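Local coordinates for protein serpin B3 (Homo sapiens, PDB 4ZK3) that probably inhibits proteases as a serpin, and is linked to Pso p27, a compact, aggregate-forming protein implicated in psoriasis, at residues Ser5-Phe16 with Thr378-Arg386; Ser36-Gly44 with Tyr119-Thr129. All blocks are in the same frame, centred on the assembly; numbering follows the deposited sequence.

Contact 1. Residues Ser5-Phe16 with Thr378-Arg386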
loop_
_atom_site.group_PDB
_atom_site.type_symbol
_atom_site.label_atom_id
_atom_site.label_comp_id
_atom_site.label_asym_id
_atom_site.label_seq_id
_atom_site.Cartn_x
_atom_site.Cartn_y
_atom_site.Cartn_z
ATOM N N SER A 5 13.853 2.735 3.191
ATOM C CA SER A 5 13.079 1.521 3.237
ATOM C C SER A 5 12.495 1.408 4.595
ATOM O O SER A 5 11.322 1.106 4.731
ATOM C CB SER A 5 13.963 0.283 2.957
ATOM O OG SER A 5 13.583 -0.817 3.787
ATOM N N GLU A 6 13.324 1.641 5.604
ATOM C CA GLU A 6 12.876 1.639 6.963
ATOM C C GLU A 6 11.806 2.695 7.288
ATOM O O GLU A 6 10.828 2.397 7.978
ATOM C CB GLU A 6 14.100 1.755 7.892
ATOM C CG GLU A 6 14.939 0.457 7.875
ATOM C CD GLU A 6 16.456 0.629 8.047
ATOM O OE1 GLU A 6 16.878 1.391 8.961
ATOM O OE2 GLU A 6 17.211 -0.032 7.279
ATOM N N ALA A 7 12.003 3.929 6.812
ATOM C CA ALA A 7 11.043 4.988 7.024
ATOM C C ALA A 7 9.651 4.526 6.516
ATOM O O ALA A 7 8.693 4.567 7.257
ATOM C CB ALA A 7 11.495 6.256 6.319
ATOM N N ASN A 8 9.603 4.050 5.263
ATOM C CA ASN A 8 8.350 3.615 4.616
ATOM C C ASN A 8 7.638 2.499 5.404
ATOM O O ASN A 8 6.404 2.533 5.582
ATOM C CB ASN A 8 8.655 3.219 3.160
ATOM C CG ASN A 8 9.304 4.393 2.321
ATOM O OD1 ASN A 8 9.120 5.596 2.619
ATOM N ND2 ASN A 8 10.043 4.032 1.271
ATOM N N THR A 9 8.424 1.528 5.881
ATOM C CA THR A 9 7.919 0.449 6.726
ATOM C C THR A 9 7.391 0.940 8.074
ATOM O O THR A 9 6.376 0.443 8.575
ATOM C CB THR A 9 8.981 -0.648 6.901
ATOM O OG1 THR A 9 9.294 -1.210 5.621
ATOM C CG2 THR A 9 8.442 -1.790 7.779
ATOM N N LYS A 10 8.024 1.947 8.654
ATOM C CA LYS A 10 7.497 2.520 9.916
ATOM C C LYS A 10 6.171 3.219 9.748
ATOM O O LYS A 10 5.227 3.033 10.540
ATOM C CB LYS A 10 8.519 3.502 10.508
ATOM C CG LYS A 10 9.836 2.839 10.953
ATOM C CD LYS A 10 10.852 3.882 11.405
ATOM C CE LYS A 10 12.147 3.254 11.866
ATOM N NZ LYS A 10 11.936 2.496 13.138
ATOM N N PHE A 11 6.083 4.020 8.701
ATOM C CA PHE A 11 4.824 4.660 8.317
ATOM C C PHE A 11 3.748 3.628 8.070
ATOM O O PHE A 11 2.610 3.788 8.555
ATOM C CB PHE A 11 5.063 5.539 7.071
ATOM C CG PHE A 11 3.851 6.208 6.552
ATOM C CD1 PHE A 11 3.077 6.993 7.349
ATOM C CD2 PHE A 11 3.506 6.096 5.179
ATOM C CE1 PHE A 11 1.960 7.661 6.851
ATOM C CE2 PHE A 11 2.384 6.726 4.684
ATOM C CZ PHE A 11 1.594 7.519 5.518
ATOM N N MET A 12 4.109 2.540 7.392
ATOM C CA MET A 12 3.199 1.392 7.196
ATOM C C MET A 12 2.620 0.860 8.532
ATOM O O MET A 12 1.406 0.676 8.651
ATOM C CB MET A 12 3.897 0.247 6.409
ATOM C CG MET A 12 3.062 -1.049 6.173
ATOM S SD MET A 12 4.133 -2.341 5.561
ATOM C CE MET A 12 4.643 -3.013 7.150
ATOM N N PHE A 13 3.451 0.651 9.553
ATOM C CA PHE A 13 2.903 0.214 10.849
ATOM C C PHE A 13 2.089 1.294 11.564
ATOM O O PHE A 13 1.072 0.967 12.236
ATOM C CB PHE A 13 3.986 -0.345 11.744
ATOM C CG PHE A 13 4.417 -1.715 11.341
ATOM C CD1 PHE A 13 3.543 -2.775 11.484
ATOM C CD2 PHE A 13 5.666 -1.940 10.755
ATOM C CE1 PHE A 13 3.920 -4.058 11.106
ATOM C CE2 PHE A 13 6.050 -3.209 10.360
ATOM C CZ PHE A 13 5.174 -4.277 10.532
ATOM N N ASP A 14 2.493 2.559 11.407
ATOM C CA ASP A 14 1.755 3.630 12.033
ATOM C C ASP A 14 0.376 3.629 11.397
ATOM O O ASP A 14 -0.642 3.884 12.081
ATOM C CB ASP A 14 2.379 5.001 11.878
ATOM C CG ASP A 14 3.769 5.102 12.481
ATOM O OD1 ASP A 14 4.234 4.202 13.216
ATOM O OD2 ASP A 14 4.423 6.104 12.146
ATOM N N LEU A 15 0.299 3.317 10.098
ATOM C CA LEU A 15 -1.034 3.259 9.472
ATOM C C LEU A 15 -1.846 2.130 10.016
ATOM O O LEU A 15 -3.044 2.299 10.285
ATOM C CB LEU A 15 -0.986 3.144 7.949
ATOM C CG LEU A 15 -0.556 4.413 7.225
ATOM C CD1 LEU A 15 -0.206 4.089 5.768
ATOM C CD2 LEU A 15 -1.494 5.566 7.250
ATOM N N PHE A 16 -1.218 0.980 10.106
ATOM C CA PHE A 16 -1.891 -0.242 10.483
ATOM C C PHE A 16 -2.629 -0.107 11.831
ATOM O O PHE A 16 -3.756 -0.557 11.961
ATOM C CB PHE A 16 -0.903 -1.400 10.520
ATOM C CG PHE A 16 -1.551 -2.712 10.767
ATOM C CD1 PHE A 16 -2.184 -3.386 9.759
ATOM C CD2 PHE A 16 -1.597 -3.252 12.040
ATOM C CE1 PHE A 16 -2.807 -4.592 9.986
ATOM C CE2 PHE A 16 -2.217 -4.459 12.290
ATOM C CZ PHE A 16 -2.849 -5.118 11.264
ATOM N N THR A 378 15.178 -4.018 -3.187
ATOM C CA THR A 378 15.055 -2.767 -2.456
ATOM C C THR A 378 14.547 -2.947 -1.094
ATOM O O THR A 378 14.462 -1.984 -0.346
ATOM C CB THR A 378 14.103 -1.818 -3.157
ATOM O OG1 THR A 378 12.773 -2.366 -3.169
ATOM C CG2 THR A 378 14.574 -1.598 -4.584
ATOM N N ASN A 379 14.125 -4.163 -0.771
ATOM C CA ASN A 379 13.482 -4.414 0.519
ATOM C C ASN A 379 12.217 -3.543 0.899
ATOM O O ASN A 379 12.005 -3.103 2.065
ATOM C CB ASN A 379 14.552 -4.329 1.589
ATOM C CG ASN A 379 14.245 -5.228 2.760
ATOM O OD1 ASN A 379 13.907 -6.403 2.612
ATOM N ND2 ASN A 379 14.377 -4.678 3.944
ATOM N N SER A 380 11.410 -3.264 -0.094
ATOM C CA SER A 380 10.289 -2.356 0.052
ATOM C C SER A 380 8.983 -3.124 0.154
ATOM O O SER A 380 8.723 -4.023 -0.659
ATOM C CB SER A 380 10.222 -1.436 -1.149
ATOM O OG SER A 380 11.414 -0.700 -1.173
ATOM N N ILE A 381 8.150 -2.754 1.113
ATOM C CA ILE A 381 6.842 -3.398 1.254
ATOM C C ILE A 381 5.861 -2.572 0.464
ATOM O O ILE A 381 5.572 -1.409 0.807
ATOM C CB ILE A 381 6.481 -3.589 2.718
ATOM C CG1 ILE A 381 7.594 -4.455 3.397
ATOM C CG2 ILE A 381 5.124 -4.301 2.814
ATOM C CD1 ILE A 381 7.315 -4.693 4.883
ATOM N N LEU A 382 5.414 -3.147 -0.644
ATOM C CA LEU A 382 4.514 -2.459 -1.578
ATOM C C LEU A 382 3.044 -2.511 -1.128
ATOM O O LEU A 382 2.278 -1.563 -1.420
ATOM C CB LEU A 382 4.636 -3.093 -2.962
ATOM C CG LEU A 382 6.060 -3.073 -3.572
ATOM C CD1 LEU A 382 6.129 -3.855 -4.853
ATOM C CD2 LEU A 382 6.683 -1.734 -3.731
ATOM N N PHE A 383 2.672 -3.629 -0.497
ATOM C CA PHE A 383 1.298 -3.876 -0.094
ATOM C C PHE A 383 1.351 -4.661 1.199
ATOM O O PHE A 383 2.255 -5.518 1.391
ATOM C CB PHE A 383 0.498 -4.757 -1.098
ATOM C CG PHE A 383 0.404 -4.203 -2.530
ATOM C CD1 PHE A 383 -0.623 -3.343 -2.922
ATOM C CD2 PHE A 383 1.360 -4.613 -3.484
ATOM C CE1 PHE A 383 -0.703 -2.910 -4.258
ATOM C CE2 PHE A 383 1.325 -4.134 -4.791
ATOM C CZ PHE A 383 0.283 -3.287 -5.185
ATOM N N TYR A 384 0.370 -4.384 2.075
ATOM C CA TYR A 384 0.330 -4.996 3.413
ATOM C C TYR A 384 -1.111 -5.218 3.815
ATOM O O TYR A 384 -1.971 -4.407 3.515
ATOM C CB TYR A 384 1.028 -4.092 4.466
ATOM C CG TYR A 384 1.219 -4.716 5.815
ATOM C CD1 TYR A 384 0.245 -4.641 6.785
ATOM C CD2 TYR A 384 2.389 -5.433 6.114
ATOM C CE1 TYR A 384 0.443 -5.201 8.024
ATOM C CE2 TYR A 384 2.578 -6.035 7.348
ATOM C CZ TYR A 384 1.582 -5.952 8.277
ATOM O OH TYR A 384 1.764 -6.503 9.528
ATOM N N GLY A 385 -1.355 -6.309 4.522
ATOM C CA GLY A 385 -2.710 -6.692 4.818
ATOM C C GLY A 385 -2.921 -7.667 5.924
ATOM O O GLY A 385 -1.985 -8.314 6.415
ATOM N N ARG A 386 -4.178 -7.741 6.340
ATOM C CA ARG A 386 -4.630 -8.738 7.295
ATOM C C ARG A 386 -5.872 -9.398 6.731
ATOM O O ARG A 386 -6.826 -8.697 6.281
ATOM C CB ARG A 386 -5.021 -8.120 8.633
ATOM C CG ARG A 386 -5.726 -9.155 9.537
ATOM C CD ARG A 386 -6.130 -8.575 10.842
ATOM N NE ARG A 386 -7.296 -7.777 10.720
ATOM C CZ ARG A 386 -7.670 -6.801 11.560
ATOM N NH1 ARG A 386 -6.938 -6.416 12.594
ATOM N NH2 ARG A 386 -8.819 -6.185 11.339
HETATM O O HOH W 1 10.472 1.177 0.929
HETATM O O HOH W 2 8.875 -0.479 2.757
HETATM O O HOH W 3 11.167 -2.964 5.023
#
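Tyr-384 stands up from strand 380-386 and meets Met-12, Phe-13 and Phe-16 on helix 5-16. Its CG lies anti to the backbone N (chi1 -171°), which sends the ring up among the three. Phe-16 takes the tyrosine edge in an offset edge-to-face (T-shaped) pair. The ring centroids are 5.5 Å apart, and the planes stand at 84°. The nearest atoms of this pair are Phe-16 CD1 and Tyr-384 CE1, at 3.6 Å. The second phenylalanine, Phe-13, meets the hydroxyl end, with its CE1 3.6 Å from Tyr-384 OH. That pair is oblique, and the three rings together form an aromatic cluster.

Met-12 fills the other flank of the tyrosine. Its chain bends at the last torsion (chi3 89°), which lays CE 3.5 Å from Tyr-384 CD2. Its SD makes an oblique Met-aromatic contact with the same ring and lies 3.5 Å from Ile-381 CG2. CE also sits over the rim of one face of Phe-13.

Toward the start of the helix the contact turns polar. Ser-5 OG donates to Asn-379 O at 3.3 Å, from above the carbonyl plane. A water between Thr-9 OG1 and Asn-379 O gives that carbonyl a second donor. Another water links Thr-9 OG1 to Ile-381 N, from which it accepts at 2.9 Å. A third joins Asn-8 ND2 to Ser-380 OG.

The N-terminal helix thus packs on the last strand of the serpin fold. That strand pairs with strands 27-29 and 369-375. Helix 263-269 adds Leu-266 against Phe-13 and Ile-381, while helix 31-42 brings Pro-31 against Met-12.

Contact 2. Residues Ser36-Gly44 with Tyr119-Thr129; sequences SALGMVLLG and YLDAIKKFYQT
This contact is an antiparallel helix pair in the helical part of the serpin fold. Helix 36-42 and helix 119-127 have axes 10.3 Å apart at closest, and their directions differ by 149°. Tyr-127, Leu-43 and Met-40 bury the most surface between them.

Tyr-127 reaches across to helix 36-42. Met-40 CG lies over one face of its ring, 4.0 Å from the centroid, in a CH-pi contact offset toward the rim. The sulfur of Met-40 is oblique to this ring, a Met-aromatic contact. The methionine runs on extended from CB (chi2 -171°), and its SD comes 3.2 Å from Thr-129 OG1. The tyrosine hydroxyl presses on bare backbone at Gly-39, with Tyr-127 OH 3.2 Å from Gly-39 CA. The lack of a side chain there lets it come so close.

Leu-43 comes at Tyr-127 from the edge. Its CD2 lies 3.6 Å from Tyr-127 CE2, and the two side chains run past each other in opposite directions. The same methyl touches Ile-123 CG2 and Phe-126 CD2. Leu-43 CG lies 3.9 Å from Ala-122 CB.

Strand 99-110 lies against the pair, where Asn-105 touches Met-40, Tyr-127 and Thr-129. Asn-105 also gives a hydrogen bond to Ser-36 OG. Helix 81-91 adds His-82 against Leu-43 and Leu-89 against Tyr-127.

The direct hydrogen bond between the helices is made by Tyr-119. Gly-44 N bonds to Val-41 O, three residues back, and not to the carbonyl of Met-40. With chi1 at 179° the Tyr-119 ring swings clear of its own backbone N and extends to that carbonyl. Tyr-119 OH donates to Met-40 O at 2.7 Å, from well above the carbonyl plane.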
loop_
_atom_site.group_PDB
_atom_site.type_symbol
_atom_site.label_atom_id
_atom_site.label_comp_id
_atom_site.label_asym_id
_atom_site.label_seq_id
_atom_site.Cartn_x
_atom_site.Cartn_y
_atom_site.Cartn_z
ATOM N N SER A 36 4.128 7.913 -1.681
ATOM C CA SER A 36 4.367 8.621 -2.945
ATOM C C SER A 36 3.441 9.850 -3.112
ATOM O O SER A 36 3.894 10.916 -3.516
ATOM C CB SER A 36 4.260 7.618 -4.098
ATOM O OG SER A 36 4.414 8.229 -5.351
ATOM N N ALA A 37 2.167 9.719 -2.833
ATOM C CA ALA A 37 1.269 10.810 -2.947
ATOM C C ALA A 37 1.600 11.930 -1.976
ATOM O O ALA A 37 1.552 13.098 -2.338
ATOM C CB ALA A 37 -0.184 10.329 -2.718
ATOM N N LEU A 38 1.921 11.584 -0.749
ATOM C CA LEU A 38 2.239 12.617 0.255
ATOM C C LEU A 38 3.608 13.266 -0.006
ATOM O O LEU A 38 3.822 14.395 0.359
ATOM C CB LEU A 38 2.126 12.019 1.657
ATOM C CG LEU A 38 0.709 11.582 2.001
ATOM C CD1 LEU A 38 0.661 11.009 3.398
ATOM C CD2 LEU A 38 -0.282 12.727 1.795
ATOM N N GLY A 39 4.507 12.531 -0.656
ATOM C CA GLY A 39 5.799 13.015 -1.065
ATOM C C GLY A 39 5.621 14.135 -2.065
ATOM O O GLY A 39 6.315 15.143 -2.008
ATOM N N MET A 40 4.701 13.941 -3.019
ATOM C CA MET A 40 4.373 14.999 -3.964
ATOM C C MET A 40 3.775 16.242 -3.306
ATOM O O MET A 40 4.073 17.385 -3.745
ATOM C CB MET A 40 3.409 14.492 -5.022
ATOM C CG MET A 40 3.982 13.507 -6.024
ATOM S SD MET A 40 2.799 13.201 -7.384
ATOM C CE MET A 40 1.650 12.118 -6.552
ATOM N N VAL A 41 2.991 16.047 -2.252
ATOM C CA VAL A 41 2.508 17.180 -1.426
ATOM C C VAL A 41 3.672 17.898 -0.694
ATOM O O VAL A 41 3.799 19.115 -0.734
ATOM C CB VAL A 41 1.510 16.707 -0.381
ATOM C CG1 VAL A 41 1.100 17.889 0.514
ATOM C CG2 VAL A 41 0.274 16.032 -1.008
ATOM N N LEU A 42 4.568 17.122 -0.081
ATOM C CA LEU A 42 5.721 17.680 0.654
ATOM C C LEU A 42 6.579 18.605 -0.188
ATOM O O LEU A 42 6.938 19.681 0.247
ATOM C CB LEU A 42 6.606 16.528 1.146
ATOM C CG LEU A 42 7.834 16.830 2.024
ATOM C CD1 LEU A 42 7.494 17.828 3.110
ATOM C CD2 LEU A 42 8.377 15.540 2.627
ATOM N N LEU A 43 6.930 18.167 -1.393
ATOM C CA LEU A 43 7.635 18.999 -2.352
ATOM C C LEU A 43 7.046 20.409 -2.515
ATOM O O LEU A 43 7.752 21.334 -2.885
ATOM C CB LEU A 43 7.632 18.270 -3.703
ATOM C CG LEU A 43 8.827 18.202 -4.616
ATOM C CD1 LEU A 43 10.165 18.333 -3.916
ATOM C CD2 LEU A 43 8.726 16.909 -5.452
ATOM N N GLY A 44 5.760 20.614 -2.289
ATOM C CA GLY A 44 5.229 21.965 -2.388
ATOM C C GLY A 44 4.925 22.631 -1.047
ATOM O O GLY A 44 4.411 23.761 -1.018
ATOM N N TYR A 119 7.590 23.860 -9.068
ATOM C CA TYR A 119 6.866 22.729 -8.468
ATOM C C TYR A 119 6.623 21.635 -9.512
ATOM O O TYR A 119 6.935 20.455 -9.261
ATOM C CB TYR A 119 5.565 23.191 -7.804
ATOM C CG TYR A 119 4.786 22.060 -7.200
ATOM C CD1 TYR A 119 5.338 21.277 -6.200
ATOM C CD2 TYR A 119 3.508 21.703 -7.701
ATOM C CE1 TYR A 119 4.643 20.224 -5.671
ATOM C CE2 TYR A 119 2.810 20.642 -7.167
ATOM C CZ TYR A 119 3.384 19.896 -6.173
ATOM O OH TYR A 119 2.726 18.813 -5.657
ATOM N N LEU A 120 6.146 22.042 -10.689
ATOM C CA LEU A 120 5.989 21.129 -11.827
ATOM C C LEU A 120 7.257 20.432 -12.228
ATOM O O LEU A 120 7.226 19.216 -12.418
ATOM C CB LEU A 120 5.374 21.803 -13.046
ATOM C CG LEU A 120 4.033 22.513 -12.799
ATOM C CD1 LEU A 120 3.610 23.299 -14.074
ATOM C CD2 LEU A 120 2.985 21.546 -12.308
ATOM N N ASP A 121 8.374 21.145 -12.340
ATOM C CA ASP A 121 9.640 20.484 -12.633
ATOM C C ASP A 121 10.031 19.498 -11.566
ATOM O O ASP A 121 10.515 18.392 -11.874
ATOM C CB ASP A 121 10.791 21.491 -12.863
ATOM C CG ASP A 121 10.518 22.390 -14.026
ATOM O OD1 ASP A 121 9.725 22.034 -14.915
ATOM O OD2 ASP A 121 11.057 23.494 -14.030
ATOM N N ALA A 122 9.782 19.840 -10.306
ATOM C CA ALA A 122 10.226 18.983 -9.236
ATOM C C ALA A 122 9.416 17.648 -9.157
ATOM O O ALA A 122 10.005 16.554 -8.946
ATOM C CB ALA A 122 10.163 19.716 -7.908
ATOM N N ILE A 123 8.085 17.730 -9.302
ATOM C CA ILE A 123 7.297 16.488 -9.262
ATOM C C ILE A 123 7.577 15.640 -10.496
ATOM O O ILE A 123 7.682 14.427 -10.398
ATOM C CB ILE A 123 5.790 16.724 -9.050
ATOM C CG1 ILE A 123 5.147 17.552 -10.142
ATOM C CG2 ILE A 123 5.547 17.262 -7.669
ATOM C CD1 ILE A 123 3.712 17.824 -9.754
ATOM N N LYS A 124 7.767 16.294 -11.654
ATOM C CA LYS A 124 8.162 15.578 -12.847
ATOM C C LYS A 124 9.454 14.791 -12.631
ATOM O O LYS A 124 9.541 13.595 -12.953
ATOM C CB LYS A 124 8.232 16.499 -14.075
ATOM C CG LYS A 124 6.863 17.062 -14.540
ATOM C CD LYS A 124 6.970 18.076 -15.698
ATOM C CE LYS A 124 5.684 18.795 -15.922
ATOM N NZ LYS A 124 5.790 19.768 -17.028
ATOM N N LYS A 125 10.425 15.447 -12.039
ATOM C CA LYS A 125 11.730 14.866 -11.839
ATOM C C LYS A 125 11.831 13.808 -10.717
ATOM O O LYS A 125 12.424 12.774 -10.935
ATOM C CB LYS A 125 12.716 15.966 -11.510
ATOM C CG LYS A 125 14.123 15.457 -11.219
ATOM C CD LYS A 125 14.884 16.486 -10.388
ATOM C CE LYS A 125 16.362 16.163 -10.268
ATOM N NZ LYS A 125 17.034 17.379 -9.739
ATOM N N PHE A 126 11.344 14.099 -9.516
ATOM C CA PHE A 126 11.452 13.103 -8.411
ATOM C C PHE A 126 10.389 11.983 -8.411
ATOM O O PHE A 126 10.681 10.856 -7.957
ATOM C CB PHE A 126 11.463 13.782 -7.050
ATOM C CG PHE A 126 12.592 14.745 -6.891
ATOM C CD1 PHE A 126 13.895 14.283 -6.792
ATOM C CD2 PHE A 126 12.356 16.122 -6.918
ATOM C CE1 PHE A 126 14.944 15.182 -6.694
ATOM C CE2 PHE A 126 13.402 17.020 -6.826
ATOM C CZ PHE A 126 14.699 16.549 -6.711
ATOM N N TYR A 127 9.195 12.300 -8.921
ATOM C CA TYR A 127 8.034 11.399 -8.828
ATOM C C TYR A 127 7.534 10.996 -10.193
ATOM O O TYR A 127 6.555 10.289 -10.301
ATOM C CB TYR A 127 6.906 12.092 -8.046
ATOM C CG TYR A 127 7.255 12.188 -6.617
ATOM C CD1 TYR A 127 7.032 11.119 -5.753
ATOM C CD2 TYR A 127 7.935 13.289 -6.137
ATOM C CE1 TYR A 127 7.414 11.195 -4.431
ATOM C CE2 TYR A 127 8.347 13.351 -4.814
ATOM C CZ TYR A 127 8.075 12.332 -3.976
ATOM O OH TYR A 127 8.502 12.407 -2.670
ATOM N N GLN A 128 8.223 11.433 -11.259
ATOM C CA GLN A 128 7.854 11.040 -12.631
ATOM C C GLN A 128 6.409 11.448 -12.906
ATOM O O GLN A 128 5.705 10.828 -13.682
ATOM C CB GLN A 128 8.048 9.538 -12.856
ATOM C CG GLN A 128 9.374 8.958 -12.373
ATOM C CD GLN A 128 9.501 7.392 -12.571
ATOM O OE1 GLN A 128 8.525 6.606 -12.494
ATOM N NE2 GLN A 128 10.733 6.952 -12.808
ATOM N N THR A 129 5.958 12.519 -12.275
ATOM C CA THR A 129 4.582 12.913 -12.341
ATOM C C THR A 129 4.249 13.542 -13.730
ATOM O O THR A 129 4.943 14.459 -14.173
ATOM C CB THR A 129 4.298 13.907 -11.207
ATOM O OG1 THR A 129 4.674 13.291 -9.952
ATOM C CG2 THR A 129 2.812 14.263 -11.186
#

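In the fold
The centres of contacts 1 and 2 lie about 20 Å apart in one serpin domain. Contact 1 joins the two ends of the chain. Both segments of contact 2 fall between its segments in sequence. Contact 1 sets a helix on a strand, whereas contact 2 sets two helices together beside strand 99-110. Helix 31-42 connects them: its start touches the N-terminal helix, and its later turns enter contact 2. Phe-11 CZ and Leu-38 CD1 meet at 4.2 Å. Elsewhere, strand 340-351 lies between strands 174-185 and 325-336, consistent with a reactive-centre loop inserted into the main sheet.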